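Local coordinates for beta-N-acetylglucosaminidase-like protein Glycoside hydrolase family 20 (Flavobacterium johnsoniae, PDB 6YHH) that probably removes N-acetylglucosamine units from chitin oligosaccharides, as a chitobiase of the beta-N-acetylhexosaminidase class in glycoside hydrolase family 20, at residues K30-G35 and I65-F71; E90-Y94 and N106-G112. All blocks are in the same frame, centred on the assembly; numbering follows the deposited sequence. Where two conformers were deposited one is given.

Interaction 1: residues K30-G35 and I65-F71; sequences KVNISG and ITKLNEF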
loop_
_atom_site.group_PDB
_atom_site.type_symbol
_atom_site.label_atom_id
_atom_site.label_comp_id
_atom_site.label_asym_id
_atom_site.label_seq_id
_atom_site.Cartn_x
_atom_site.Cartn_y
_atom_site.Cartn_z
ATOM N N LYS A 30 -4.680 -16.612 25.489
ATOM C CA LYS A 30 -5.414 -17.336 24.494
ATOM C C LYS A 30 -6.868 -16.900 24.419
ATOM O O LYS A 30 -7.396 -16.286 25.375
ATOM C CB LYS A 30 -5.347 -18.885 24.810
ATOM C CG LYS A 30 -3.970 -19.499 24.727
ATOM C CD LYS A 30 -3.973 -21.018 24.978
ATOM C CE LYS A 30 -3.796 -21.335 26.482
ATOM N NZ LYS A 30 -2.659 -20.781 27.337
ATOM N N VAL A 31 -7.508 -17.246 23.306
ATOM C CA VAL A 31 -8.885 -16.947 23.000
ATOM C C VAL A 31 -9.695 -18.199 22.727
ATOM O O VAL A 31 -9.250 -19.161 22.104
ATOM C CB VAL A 31 -9.025 -15.913 21.841
ATOM C CG1 VAL A 31 -8.537 -16.492 20.532
ATOM C CG2 VAL A 31 -10.445 -15.411 21.702
ATOM N N ASN A 32 -10.944 -18.148 23.171
ATOM C CA ASN A 32 -11.920 -19.224 23.004
ATOM C C ASN A 32 -13.244 -18.625 22.626
ATOM O O ASN A 32 -13.568 -17.539 23.156
ATOM C CB ASN A 32 -12.095 -19.953 24.345
ATOM C CG ASN A 32 -12.893 -21.227 24.194
ATOM O OD1 ASN A 32 -12.531 -22.110 23.406
ATOM N ND2 ASN A 32 -14.043 -21.306 24.935
ATOM N N ILE A 33 -13.963 -19.325 21.771
ATOM C CA ILE A 33 -15.218 -18.886 21.251
ATOM C C ILE A 33 -16.279 -19.954 21.553
ATOM O O ILE A 33 -16.046 -21.148 21.303
ATOM C CB ILE A 33 -15.206 -18.670 19.725
ATOM C CG1 ILE A 33 -14.026 -17.777 19.293
ATOM C CG2 ILE A 33 -16.519 -18.076 19.269
ATOM C CD1 ILE A 33 -13.866 -17.831 17.801
ATOM N N SER A 34 -17.444 -19.498 21.989
ATOM C CA SER A 34 -18.541 -20.389 22.358
ATOM C C SER A 34 -19.877 -19.887 21.882
ATOM O O SER A 34 -20.033 -18.759 21.372
ATOM C CB SER A 34 -18.572 -20.599 23.867
ATOM O OG SER A 34 -18.929 -19.405 24.532
ATOM N N GLY A 35 -20.855 -20.788 21.947
ATOM C CA GLY A 35 -22.168 -20.425 21.538
ATOM C C GLY A 35 -22.485 -20.835 20.134
ATOM O O GLY A 35 -22.160 -21.962 19.658
ATOM N N ILE A 65 -7.558 -19.364 14.288
ATOM C CA ILE A 65 -8.711 -19.782 15.110
ATOM C C ILE A 65 -9.777 -20.211 14.097
ATOM O O ILE A 65 -10.151 -19.461 13.170
ATOM C CB ILE A 65 -9.126 -18.637 16.043
ATOM C CG1 ILE A 65 -8.134 -18.475 17.196
ATOM C CG2 ILE A 65 -10.526 -18.904 16.590
ATOM C CD1 ILE A 65 -7.172 -17.368 16.977
ATOM N N THR A 66 -10.229 -21.484 14.197
ATOM C CA THR A 66 -11.124 -22.051 13.199
ATOM C C THR A 66 -12.410 -22.762 13.690
ATOM O O THR A 66 -13.309 -23.001 12.853
ATOM C CB THR A 66 -10.389 -23.073 12.305
ATOM O OG1 THR A 66 -9.807 -24.075 13.114
ATOM C CG2 THR A 66 -9.276 -22.368 11.527
ATOM N N LYS A 67 -12.454 -23.084 14.982
ATOM C CA LYS A 67 -13.596 -23.833 15.602
ATOM C C LYS A 67 -13.949 -23.264 16.960
ATOM O O LYS A 67 -13.178 -22.573 17.613
ATOM C CB LYS A 67 -13.179 -25.301 15.806
ATOM C CG LYS A 67 -12.816 -26.131 14.546
ATOM C CD LYS A 67 -12.233 -27.522 14.908
ATOM N N LEU A 68 -15.152 -23.624 17.392
ATOM C CA LEU A 68 -15.584 -23.360 18.731
ATOM C C LEU A 68 -14.839 -24.208 19.738
ATOM O O LEU A 68 -14.454 -25.353 19.458
ATOM C CB LEU A 68 -17.097 -23.595 18.865
ATOM C CG LEU A 68 -18.020 -22.865 17.898
ATOM C CD1 LEU A 68 -19.473 -23.373 17.986
ATOM C CD2 LEU A 68 -17.992 -21.374 18.094
ATOM N N ASN A 69 -14.735 -23.655 20.903
ATOM C CA ASN A 69 -14.218 -24.305 22.080
ATOM C C ASN A 69 -12.867 -24.928 21.916
ATOM O O ASN A 69 -12.535 -25.992 22.420
ATOM C CB ASN A 69 -15.261 -25.273 22.639
ATOM C CG ASN A 69 -16.423 -24.507 23.292
ATOM O OD1 ASN A 69 -16.268 -23.740 24.330
ATOM N ND2 ASN A 69 -17.503 -24.620 22.687
ATOM N N GLU A 70 -12.001 -24.178 21.294
ATOM C CA GLU A 70 -10.644 -24.606 21.128
ATOM C C GLU A 70 -9.871 -24.615 22.401
ATOM O O GLU A 70 -8.963 -25.455 22.500
ATOM C CB GLU A 70 -9.878 -23.732 20.086
ATOM C CG GLU A 70 -10.358 -23.876 18.701
ATOM C CD GLU A 70 -9.712 -22.923 17.679
ATOM O OE1 GLU A 70 -9.061 -21.939 18.103
ATOM O OE2 GLU A 70 -9.863 -23.213 16.452
ATOM N N PHE A 71 -10.174 -23.718 23.347
ATOM C CA PHE A 71 -9.461 -23.569 24.642
ATOM C C PHE A 71 -10.421 -23.129 25.741
ATOM O O PHE A 71 -10.594 -21.941 26.024
ATOM C CB PHE A 71 -8.321 -22.539 24.575
ATOM C CG PHE A 71 -7.156 -23.009 23.822
ATOM C CD1 PHE A 71 -6.226 -23.900 24.427
ATOM C CD2 PHE A 71 -7.007 -22.662 22.484
ATOM C CE1 PHE A 71 -5.150 -24.394 23.691
ATOM C CE2 PHE A 71 -5.906 -23.157 21.724
ATOM C CZ PHE A 71 -4.972 -24.019 22.349
HETATM O O HOH W 1 -10.220 -20.085 19.796
HETATM O O HOH W 2 -12.630 -21.413 20.200
HETATM O O HOH W 3 -20.116 -23.540 22.875
#
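At the outer margin of the non-catalytic domain that precedes the barrel in family 20 enzymes, the loop 65-71 folds along strand 31-35, which already pairs with strand 76-80. Two backbone N-H groups of the loop bind the strand. Asn69 N reaches Ile33 O at 2.9 Å. Phe71 N donates to the side-chain oxygen Asn32 OD1 at 2.9 Å, standing 42° out of the amide plane. Asparagine suits this place because one amide offers both an acceptor, OD1, and a donor, ND2; with CG anti to the backbone N (chi1 -170°) it swings toward the loop. ND2 makes a weak bond of 3.4 Å to Asn69 OD1, and is hydrogen-bonded as well to Gln77 OE1 beyond the two segments. Where backbone atoms do not meet directly, water fills in: one molecule accepts from Ile33 N and Glu70 N. The loop holds its own curve through Glu70 OE2, which takes the N-H groups of Thr66 and Lys67 from the same face of its carboxylate.

Apolar contacts flank these bonds. Lys30 CD sits over one face of the Phe71 ring, 3.8 Å from its centroid, a CH-pi contact made by the aliphatic part of a lysine whose NZ turns back to Asn28 O. Ile33 CG2 meets Leu68 CD2 at 3.8 Å, Ile33 CD1 packs on Ile65 CG2, and Val31 CG1 meets Ile65 CG1 at 3.9 Å. The same branched residues pack on helix 40-56: Val31 and Ile33 rest on Val45, Ile65 on Leu49, and Val31 also touches Leu76 and Ile78 of strand 76-80.

Interaction 2: residues E90-Y94 and N106-G112; sequences EDESY and NATSDLG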
loop_
_atom_site.group_PDB
_atom_site.type_symbol
_atom_site.label_atom_id
_atom_site.label_comp_id
_atom_site.label_asym_id
_atom_site.label_seq_id
_atom_site.Cartn_x
_atom_site.Cartn_y
_atom_site.Cartn_z
ATOM N N GLU A 90 -29.963 -5.215 12.699
ATOM C CA GLU A 90 -29.462 -6.290 13.498
ATOM C C GLU A 90 -29.161 -5.821 14.894
ATOM O O GLU A 90 -28.822 -4.676 15.142
ATOM C CB GLU A 90 -28.168 -6.824 12.892
ATOM C CG GLU A 90 -28.303 -7.587 11.621
ATOM C CD GLU A 90 -28.834 -8.985 11.880
ATOM O OE1 GLU A 90 -28.177 -9.831 12.623
ATOM O OE2 GLU A 90 -29.964 -9.183 11.382
ATOM N N ASP A 91 -29.235 -6.752 15.834
ATOM C CA ASP A 91 -28.782 -6.502 17.180
ATOM C C ASP A 91 -27.261 -6.585 17.189
ATOM O O ASP A 91 -26.671 -7.686 17.001
ATOM C CB ASP A 91 -29.358 -7.595 18.154
ATOM C CG ASP A 91 -28.957 -7.374 19.553
ATOM O OD1 ASP A 91 -28.009 -6.661 19.842
ATOM O OD2 ASP A 91 -29.537 -7.986 20.495
ATOM N N GLU A 92 -26.603 -5.427 17.290
ATOM C CA GLU A 92 -25.128 -5.316 17.197
ATOM C C GLU A 92 -24.549 -5.050 18.561
ATOM O O GLU A 92 -23.386 -4.644 18.695
ATOM C CB GLU A 92 -24.765 -4.122 16.246
ATOM C CG GLU A 92 -25.128 -4.386 14.821
ATOM C CD GLU A 92 -24.710 -3.191 13.986
ATOM O OE1 GLU A 92 -23.474 -3.109 13.732
ATOM O OE2 GLU A 92 -25.547 -2.315 13.683
ATOM N N SER A 93 -25.347 -5.290 19.592
ATOM C CA SER A 93 -24.897 -5.015 20.966
ATOM C C SER A 93 -23.871 -6.025 21.476
ATOM O O SER A 93 -23.763 -7.128 20.949
ATOM C CB SER A 93 -26.091 -5.065 21.945
ATOM O OG SER A 93 -26.712 -6.351 22.099
ATOM N N TYR A 94 -23.153 -5.660 22.541
ATOM C CA TYR A 94 -22.214 -6.571 23.181
ATOM C C TYR A 94 -21.928 -6.026 24.544
ATOM O O TYR A 94 -22.176 -4.818 24.806
ATOM C CB TYR A 94 -20.876 -6.747 22.388
ATOM C CG TYR A 94 -20.054 -5.462 22.348
ATOM C CD1 TYR A 94 -20.326 -4.456 21.392
ATOM C CD2 TYR A 94 -19.104 -5.188 23.311
ATOM C CE1 TYR A 94 -19.645 -3.254 21.420
ATOM C CE2 TYR A 94 -18.431 -3.995 23.345
ATOM C CZ TYR A 94 -18.698 -3.010 22.442
ATOM O OH TYR A 94 -18.038 -1.796 22.604
ATOM N N ASN A 106 -19.573 -10.955 25.592
ATOM C CA ASN A 106 -20.865 -11.598 25.411
ATOM C C ASN A 106 -21.633 -10.788 24.404
ATOM O O ASN A 106 -21.736 -9.591 24.570
ATOM C CB ASN A 106 -21.622 -11.563 26.742
ATOM C CG ASN A 106 -21.120 -12.593 27.749
ATOM O OD1 ASN A 106 -20.887 -12.297 28.902
ATOM N ND2 ASN A 106 -20.969 -13.759 27.310
ATOM N N ALA A 107 -22.200 -11.425 23.401
ATOM C CA ALA A 107 -22.979 -10.729 22.421
ATOM C C ALA A 107 -24.089 -11.534 21.889
ATOM O O ALA A 107 -24.007 -12.727 21.768
ATOM C CB ALA A 107 -22.115 -10.235 21.259
ATOM N N THR A 108 -25.168 -10.860 21.534
ATOM C CA THR A 108 -26.255 -11.555 20.871
ATOM C C THR A 108 -25.796 -12.369 19.673
ATOM O O THR A 108 -26.222 -13.505 19.449
ATOM C CB THR A 108 -27.337 -10.583 20.427
ATOM O OG1 THR A 108 -27.833 -9.893 21.557
ATOM C CG2 THR A 108 -28.427 -11.276 19.718
ATOM N N SER A 109 -24.958 -11.778 18.845
ATOM C CA SER A 109 -24.436 -12.496 17.675
ATOM C C SER A 109 -22.931 -12.132 17.464
ATOM O O SER A 109 -22.347 -11.333 18.197
ATOM C CB SER A 109 -25.226 -12.228 16.416
ATOM O OG SER A 109 -24.825 -10.962 15.869
ATOM N N ASP A 110 -22.301 -12.811 16.517
ATOM C CA ASP A 110 -20.944 -12.483 16.093
ATOM C C ASP A 110 -20.827 -10.999 15.688
ATOM O O ASP A 110 -19.751 -10.456 15.787
ATOM C CB ASP A 110 -20.539 -13.356 14.923
ATOM C CG ASP A 110 -21.631 -13.454 13.946
ATOM O OD1 ASP A 110 -22.541 -14.316 14.183
ATOM O OD2 ASP A 110 -21.706 -12.684 12.971
ATOM N N LEU A 111 -21.879 -10.305 15.262
ATOM C CA LEU A 111 -21.725 -8.903 14.841
ATOM C C LEU A 111 -21.325 -8.048 16.046
ATOM O O LEU A 111 -20.366 -7.258 15.989
ATOM C CB LEU A 111 -22.977 -8.371 14.199
ATOM C CG LEU A 111 -23.445 -9.060 12.948
ATOM C CD1 LEU A 111 -24.727 -8.451 12.509
ATOM C CD2 LEU A 111 -22.449 -9.025 11.810
ATOM N N GLY A 112 -22.016 -8.205 17.170
ATOM C CA GLY A 112 -21.605 -7.542 18.387
ATOM C C GLY A 112 -20.252 -7.975 18.904
ATOM O O GLY A 112 -19.464 -7.166 19.387
HETATM O O HOH W 4 -27.065 -9.839 15.407
HETATM O O HOH W 5 -24.648 -8.703 18.804
HETATM O O HOH W 6 -25.431 -8.442 23.377
#
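Asp91 and Thr108 join the loop 90-94, which leads into strand 94-99, to the corner where strand 102-107 gives way to helix 110-123, a strand-to-helix connection in the non-catalytic domain. From Asp91 CB, 4.1 Å from the methyl Thr108 CG2, CG swings to the side opposite the backbone N (chi1 -179°), which sends the carboxylate across to Thr108; CG comes nearest to Thr108 OG1, with Thr108 CB a little farther. At the tip the two oxygens divide their work. OD2 accepts from Thr108 OG1 at 2.8 Å, the hydroxyl standing 60° out of the carboxylate plane. OD1 turns back on its own loop, taking Ser93 N in an Asx turn and the Ser93 hydroxyl at 2.6 Å on its syn lone pair. Threonine thus offers both a donor and a methyl, and an alanine in its place would probably leave Asp91 OD2 without this donor and the loop less firmly tied to the corner.

Ser109 is the N-cap of the helix, its OG accepting from Leu111 N at 3.1 Å, and a water that accepts from Ser109 N donates to Asp91 O and Ser93 O. Leu111 CD1 lies against the bent chain of Glu90, whose OE1 also accepts from Lys85 N. Glycine suits Gly112, since on this backbone a CB would run into Ser93 O; instead Gly112 CA comes within 3.4 Å of Ser93 O in a CA-H...O contact with an angle of 156° at the hydrogen.

Overall arrangement
Both interactions belong to the non-catalytic domain and reach its mixed sheet, with centres about 17 Å apart and nearest atoms about 7 Å apart, so they do not touch. They follow in series along the chain: interaction 1 closes before interaction 2 opens. Strand 76-80 lies between them in the sheet, pairing in parallel with strand 31-35 on one side and strand 102-107 on the other. Helix 40-56 also spans both, with Val45 under interaction 1 and Arg40 beside Leu111 of interaction 2. Interaction 1 lies at the outer margin, whereas Glu92 of interaction 2 forms a salt bridge with Arg147, linking this domain to the start of the catalytic barrel.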